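Local coordinates for isoprenyl transferase (Campylobacter jejuni, PDB 3UGS), which probably condenses isopentenyl diphosphate with allylic diphosphates to build long polyprenyl diphosphates, working as a magnesium-dependent homodimer, at residues D138-K150 against E156-D168. Numbering follows the deposited sequence.
Sequences DEIIRAAKRVIEK and EENLTQNLDLPLD
R142 and R146, one helical turn apart, share the carboxylate of D164. R142 takes it end-on, one nitrogen to each oxygen: NH1 reaches OD2 of D164 at 2.6 Å from above the carboxylate plane, while NH2 meets OD1 on its syn side. R146 spends both terminal nitrogens on OD1, with NH1 arriving on the anti side at 2.9 Å, and OD1 thus accepts three N-H groups. A bend at chi3 (-77°) leaves R142 NE facing D138, whose OD2 it binds almost straight at 2.8 Å, while NH1 and NH2 face D164; R146 NH1 also grips the carbonyl O of N162. D164 OD2 has a further donor in the backbone N of G100, just past sheet strand 94-99.

Helix 136-149 follows strand 126-134, next to edge strand 94-99 of the parallel cis-prenyltransferase sheet, and the axes of 138-149 and 156-161 run at 111°. L159 of the short helix and L163 just beyond it pack on A143: CD2 of L159 presses on A143 CB at 3.4 Å, and L163 CD2 lies against the same methyl.

Further polar bonds pin the chain leaving the short helix. E139 receives L165 N on OE2 at 3.0 Å, while OE1 is held by Y134 and Q188. N162 ND2 bonds back to N158 O, where V147 CG2 touches both atoms.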
loop_
_atom_site.group_PDB
_atom_site.type_symbol
_atom_site.label_atom_id
_atom_site.label_comp_id
_atom_site.label_asym_id
_atom_site.label_seq_id
_atom_site.Cartn_x
_atom_site.Cartn_y
_atom_site.Cartn_z
ATOM N N ASP A 138 -6.767 6.398 -8.456
ATOM C CA ASP A 138 -7.599 7.504 -8.974
ATOM C C ASP A 138 -7.367 8.746 -8.141
ATOM O O ASP A 138 -7.210 9.819 -8.650
ATOM C CB ASP A 138 -9.099 7.091 -8.986
ATOM C CG ASP A 138 -10.066 8.262 -9.295
ATOM O OD1 ASP A 138 -10.210 8.622 -10.461
ATOM O OD2 ASP A 138 -10.741 8.795 -8.376
ATOM N N GLU A 139 -7.352 8.595 -6.825
ATOM C CA GLU A 139 -7.092 9.746 -5.924
ATOM C C GLU A 139 -5.734 10.368 -6.288
ATOM O O GLU A 139 -5.553 11.582 -6.466
ATOM C CB GLU A 139 -7.099 9.330 -4.474
ATOM C CG GLU A 139 -7.103 10.525 -3.503
ATOM C CD GLU A 139 -6.668 10.159 -2.069
ATOM O OE1 GLU A 139 -6.175 8.997 -1.812
ATOM O OE2 GLU A 139 -6.798 11.061 -1.188
ATOM N N ILE A 140 -4.774 9.488 -6.465
ATOM C CA ILE A 140 -3.395 9.910 -6.813
ATOM C C ILE A 140 -3.335 10.706 -8.134
ATOM O O ILE A 140 -2.658 11.730 -8.254
ATOM C CB ILE A 140 -2.410 8.742 -6.857
ATOM C CG1 ILE A 140 -2.204 8.177 -5.437
ATOM C CG2 ILE A 140 -1.070 9.183 -7.451
ATOM C CD1 ILE A 140 -1.291 6.969 -5.393
ATOM N N ILE A 141 -4.068 10.224 -9.117
ATOM C CA ILE A 141 -4.154 10.902 -10.453
ATOM C C ILE A 141 -4.811 12.263 -10.325
ATOM O O ILE A 141 -4.361 13.249 -10.862
ATOM C CB ILE A 141 -4.895 10.071 -11.526
ATOM C CG1 ILE A 141 -3.876 9.404 -12.462
ATOM C CG2 ILE A 141 -5.639 10.996 -12.497
ATOM C CD1 ILE A 141 -3.000 8.329 -11.909
ATOM N N ARG A 142 -5.878 12.291 -9.567
ATOM C CA ARG A 142 -6.630 13.517 -9.320
ATOM C C ARG A 142 -5.778 14.539 -8.566
ATOM O O ARG A 142 -5.862 15.743 -8.772
ATOM C CB ARG A 142 -7.968 13.247 -8.586
ATOM C CG ARG A 142 -8.933 12.411 -9.455
ATOM C CD ARG A 142 -10.400 12.392 -9.043
ATOM N NE ARG A 142 -10.548 11.496 -7.888
ATOM C CZ ARG A 142 -10.585 11.893 -6.627
ATOM N NH1 ARG A 142 -10.633 10.990 -5.647
ATOM N NH2 ARG A 142 -10.571 13.186 -6.349
ATOM N N ALA A 143 -4.948 14.044 -7.678
ATOM C CA ALA A 143 -4.086 14.941 -6.899
ATOM C C ALA A 143 -3.027 15.574 -7.791
ATOM O O ALA A 143 -2.708 16.766 -7.665
ATOM C CB ALA A 143 -3.437 14.220 -5.773
ATOM N N ALA A 144 -2.505 14.761 -8.708
ATOM C CA ALA A 144 -1.465 15.207 -9.668
ATOM C C ALA A 144 -2.007 16.304 -10.633
ATOM O O ALA A 144 -1.306 17.207 -11.036
ATOM C CB ALA A 144 -0.916 14.044 -10.482
ATOM N N LYS A 145 -3.256 16.168 -11.015
ATOM C CA LYS A 145 -3.879 17.148 -11.905
ATOM C C LYS A 145 -4.117 18.475 -11.179
ATOM O O LYS A 145 -3.968 19.535 -11.755
ATOM C CB LYS A 145 -5.181 16.620 -12.478
ATOM C CG LYS A 145 -4.963 15.413 -13.363
ATOM C CD LYS A 145 -6.282 14.716 -13.618
ATOM C CE LYS A 145 -6.434 14.328 -15.080
ATOM N NZ LYS A 145 -7.882 14.075 -15.336
ATOM N N ARG A 146 -4.519 18.380 -9.923
ATOM C CA ARG A 146 -4.716 19.563 -9.087
ATOM C C ARG A 146 -3.414 20.374 -8.926
ATOM O O ARG A 146 -3.408 21.611 -8.859
ATOM C CB ARG A 146 -5.216 19.207 -7.690
ATOM C CG ARG A 146 -6.649 18.769 -7.605
ATOM C CD ARG A 146 -6.912 18.124 -6.221
ATOM N NE ARG A 146 -8.323 17.827 -6.039
ATOM C CZ ARG A 146 -8.814 16.828 -5.324
ATOM N NH1 ARG A 146 -8.005 15.989 -4.657
ATOM N NH2 ARG A 146 -10.129 16.668 -5.289
ATOM N N VAL A 147 -2.329 19.624 -8.801
ATOM C CA VAL A 147 -0.981 20.199 -8.652
ATOM C C VAL A 147 -0.588 20.919 -9.942
ATOM O O VAL A 147 -0.056 22.024 -9.942
ATOM C CB VAL A 147 0.086 19.150 -8.329
ATOM C CG1 VAL A 147 1.479 19.734 -8.526
ATOM C CG2 VAL A 147 -0.093 18.652 -6.899
ATOM N N ILE A 148 -0.854 20.241 -11.037
ATOM C CA ILE A 148 -0.624 20.775 -12.389
ATOM C C ILE A 148 -1.516 21.997 -12.672
ATOM O O ILE A 148 -1.047 23.064 -13.057
ATOM C CB ILE A 148 -0.835 19.720 -13.483
ATOM C CG1 ILE A 148 0.413 18.826 -13.540
ATOM C CG2 ILE A 148 -1.073 20.360 -14.858
ATOM C CD1 ILE A 148 0.294 17.700 -14.548
ATOM N N GLU A 149 -2.785 21.830 -12.390
ATOM C CA GLU A 149 -3.790 22.896 -12.531
ATOM C C GLU A 149 -3.439 24.154 -11.704
ATOM O O GLU A 149 -3.814 25.277 -12.052
ATOM C CB GLU A 149 -5.172 22.388 -12.132
ATOM C CG GLU A 149 -6.294 23.395 -12.343
ATOM C CD GLU A 149 -7.658 22.847 -11.912
ATOM O OE1 GLU A 149 -7.733 21.665 -11.465
ATOM O OE2 GLU A 149 -8.661 23.598 -12.024
ATOM N N LYS A 150 -2.706 23.938 -10.620
ATOM C CA LYS A 150 -2.267 25.040 -9.713
ATOM C C LYS A 150 -0.882 25.586 -10.053
ATOM O O LYS A 150 -0.347 26.487 -9.395
ATOM C CB LYS A 150 -2.277 24.599 -8.253
ATOM C CG LYS A 150 -3.666 24.363 -7.688
ATOM C CD LYS A 150 -3.564 23.941 -6.230
ATOM C CE LYS A 150 -4.913 23.684 -5.590
ATOM N NZ LYS A 150 -4.783 23.695 -4.107
ATOM N N GLU A 156 6.639 15.154 -4.274
ATOM C CA GLU A 156 5.946 14.386 -3.214
ATOM C C GLU A 156 5.073 15.213 -2.290
ATOM O O GLU A 156 3.963 14.807 -1.956
ATOM C CB GLU A 156 6.944 13.591 -2.370
ATOM C CG GLU A 156 7.189 12.211 -2.947
ATOM C CD GLU A 156 8.250 11.395 -2.199
ATOM O OE1 GLU A 156 8.047 11.056 -1.007
ATOM O OE2 GLU A 156 9.283 11.077 -2.826
ATOM N N GLU A 157 5.609 16.343 -1.846
ATOM C CA GLU A 157 4.910 17.187 -0.896
ATOM C C GLU A 157 3.679 17.793 -1.507
ATOM O O GLU A 157 2.615 17.788 -0.912
ATOM C CB GLU A 157 5.798 18.266 -0.365
ATOM C CG GLU A 157 7.072 17.723 0.292
ATOM C CD GLU A 157 8.218 17.389 -0.701
ATOM O OE1 GLU A 157 7.990 17.152 -1.921
ATOM O OE2 GLU A 157 9.379 17.331 -0.236
ATOM N N ASN A 158 3.820 18.279 -2.718
ATOM C CA ASN A 158 2.687 18.912 -3.364
ATOM C C ASN A 158 1.567 17.955 -3.692
ATOM O O ASN A 158 0.409 18.281 -3.597
ATOM C CB ASN A 158 3.110 19.693 -4.605
ATOM C CG ASN A 158 3.737 21.051 -4.254
ATOM O OD1 ASN A 158 3.333 21.688 -3.295
ATOM N ND2 ASN A 158 4.716 21.488 -5.036
ATOM N N LEU A 159 1.925 16.747 -4.081
ATOM C CA LEU A 159 0.935 15.735 -4.413
ATOM C C LEU A 159 0.209 15.294 -3.149
ATOM O O LEU A 159 -0.982 15.153 -3.117
ATOM C CB LEU A 159 1.603 14.579 -5.121
ATOM C CG LEU A 159 0.935 13.245 -5.486
ATOM C CD1 LEU A 159 0.423 12.451 -4.290
ATOM C CD2 LEU A 159 -0.154 13.482 -6.493
ATOM N N THR A 160 0.954 15.104 -2.090
ATOM C CA THR A 160 0.355 14.792 -0.796
ATOM C C THR A 160 -0.732 15.785 -0.411
ATOM O O THR A 160 -1.849 15.423 -0.085
ATOM C CB THR A 160 1.443 14.759 0.291
ATOM O OG1 THR A 160 2.399 13.765 -0.086
ATOM C CG2 THR A 160 0.902 14.462 1.618
ATOM N N GLN A 161 -0.366 17.046 -0.437
ATOM C CA GLN A 161 -1.262 18.139 0.030
ATOM C C GLN A 161 -2.505 18.302 -0.859
ATOM O O GLN A 161 -3.445 18.981 -0.518
ATOM C CB GLN A 161 -0.550 19.495 0.127
ATOM C CG GLN A 161 0.506 19.543 1.216
ATOM C CD GLN A 161 0.042 18.856 2.522
ATOM O OE1 GLN A 161 0.667 17.849 2.985
ATOM N NE2 GLN A 161 -1.045 19.403 3.146
ATOM N N ASN A 162 -2.470 17.702 -2.012
ATOM C CA ASN A 162 -3.603 17.777 -2.948
ATOM C C ASN A 162 -4.445 16.515 -3.055
ATOM O O ASN A 162 -5.419 16.453 -3.829
ATOM C CB ASN A 162 -3.168 18.261 -4.335
ATOM C CG ASN A 162 -2.904 19.760 -4.356
ATOM O OD1 ASN A 162 -3.861 20.552 -4.434
ATOM N ND2 ASN A 162 -1.626 20.159 -4.251
ATOM N N LEU A 163 -4.070 15.522 -2.264
ATOM C CA LEU A 163 -4.890 14.311 -2.137
ATOM C C LEU A 163 -6.247 14.702 -1.564
ATOM O O LEU A 163 -6.397 15.728 -0.952
ATOM C CB LEU A 163 -4.230 13.235 -1.293
ATOM C CG LEU A 163 -3.019 12.511 -1.873
ATOM C CD1 LEU A 163 -2.260 11.846 -0.735
ATOM C CD2 LEU A 163 -3.438 11.511 -2.942
ATOM N N ASP A 164 -7.261 13.885 -1.846
ATOM C CA ASP A 164 -8.594 14.052 -1.208
ATOM C C ASP A 164 -8.409 14.047 0.313
ATOM O O ASP A 164 -9.130 14.698 1.040
ATOM C CB ASP A 164 -9.540 12.909 -1.543
ATOM C CG ASP A 164 -10.169 13.040 -2.905
ATOM O OD1 ASP A 164 -9.959 14.069 -3.611
ATOM O OD2 ASP A 164 -10.921 12.095 -3.266
ATOM N N LEU A 165 -7.441 13.245 0.754
ATOM C CA LEU A 165 -7.112 13.059 2.178
ATOM C C LEU A 165 -5.609 13.048 2.426
ATOM O O LEU A 165 -4.978 12.004 2.463
ATOM C CB LEU A 165 -7.755 11.784 2.734
ATOM C CG LEU A 165 -7.614 11.531 4.237
ATOM C CD1 LEU A 165 -8.226 12.625 5.089
ATOM C CD2 LEU A 165 -8.246 10.190 4.528
ATOM N N PRO A 166 -5.038 14.235 2.654
ATOM C CA PRO A 166 -3.586 14.399 2.804
ATOM C C PRO A 166 -2.911 13.659 3.952
ATOM O O PRO A 166 -1.688 13.418 3.921
ATOM C CB PRO A 166 -3.439 15.920 3.003
ATOM C CG PRO A 166 -4.655 16.519 2.370
ATOM C CD PRO A 166 -5.734 15.538 2.733
ATOM N N LEU A 167 -3.709 13.277 4.920
ATOM C CA LEU A 167 -3.195 12.727 6.200
ATOM C C LEU A 167 -2.674 11.288 6.112
ATOM O O LEU A 167 -3.382 10.354 5.716
ATOM C CB LEU A 167 -4.260 12.805 7.300
ATOM C CG LEU A 167 -3.731 12.555 8.725
ATOM C CD1 LEU A 167 -2.724 13.588 9.203
ATOM C CD2 LEU A 167 -4.896 12.509 9.680
ATOM N N ASP A 168 -1.426 11.126 6.501
ATOM C CA ASP A 168 -0.800 9.771 6.564
ATOM C C ASP A 168 -1.634 8.888 7.515
ATOM O O ASP A 168 -2.189 9.324 8.525
ATOM C CB ASP A 168 0.654 9.752 7.054
ATOM C CG ASP A 168 1.666 10.364 6.064
ATOM O OD1 ASP A 168 1.405 10.430 4.843
ATOM O OD2 ASP A 168 2.765 10.785 6.536
#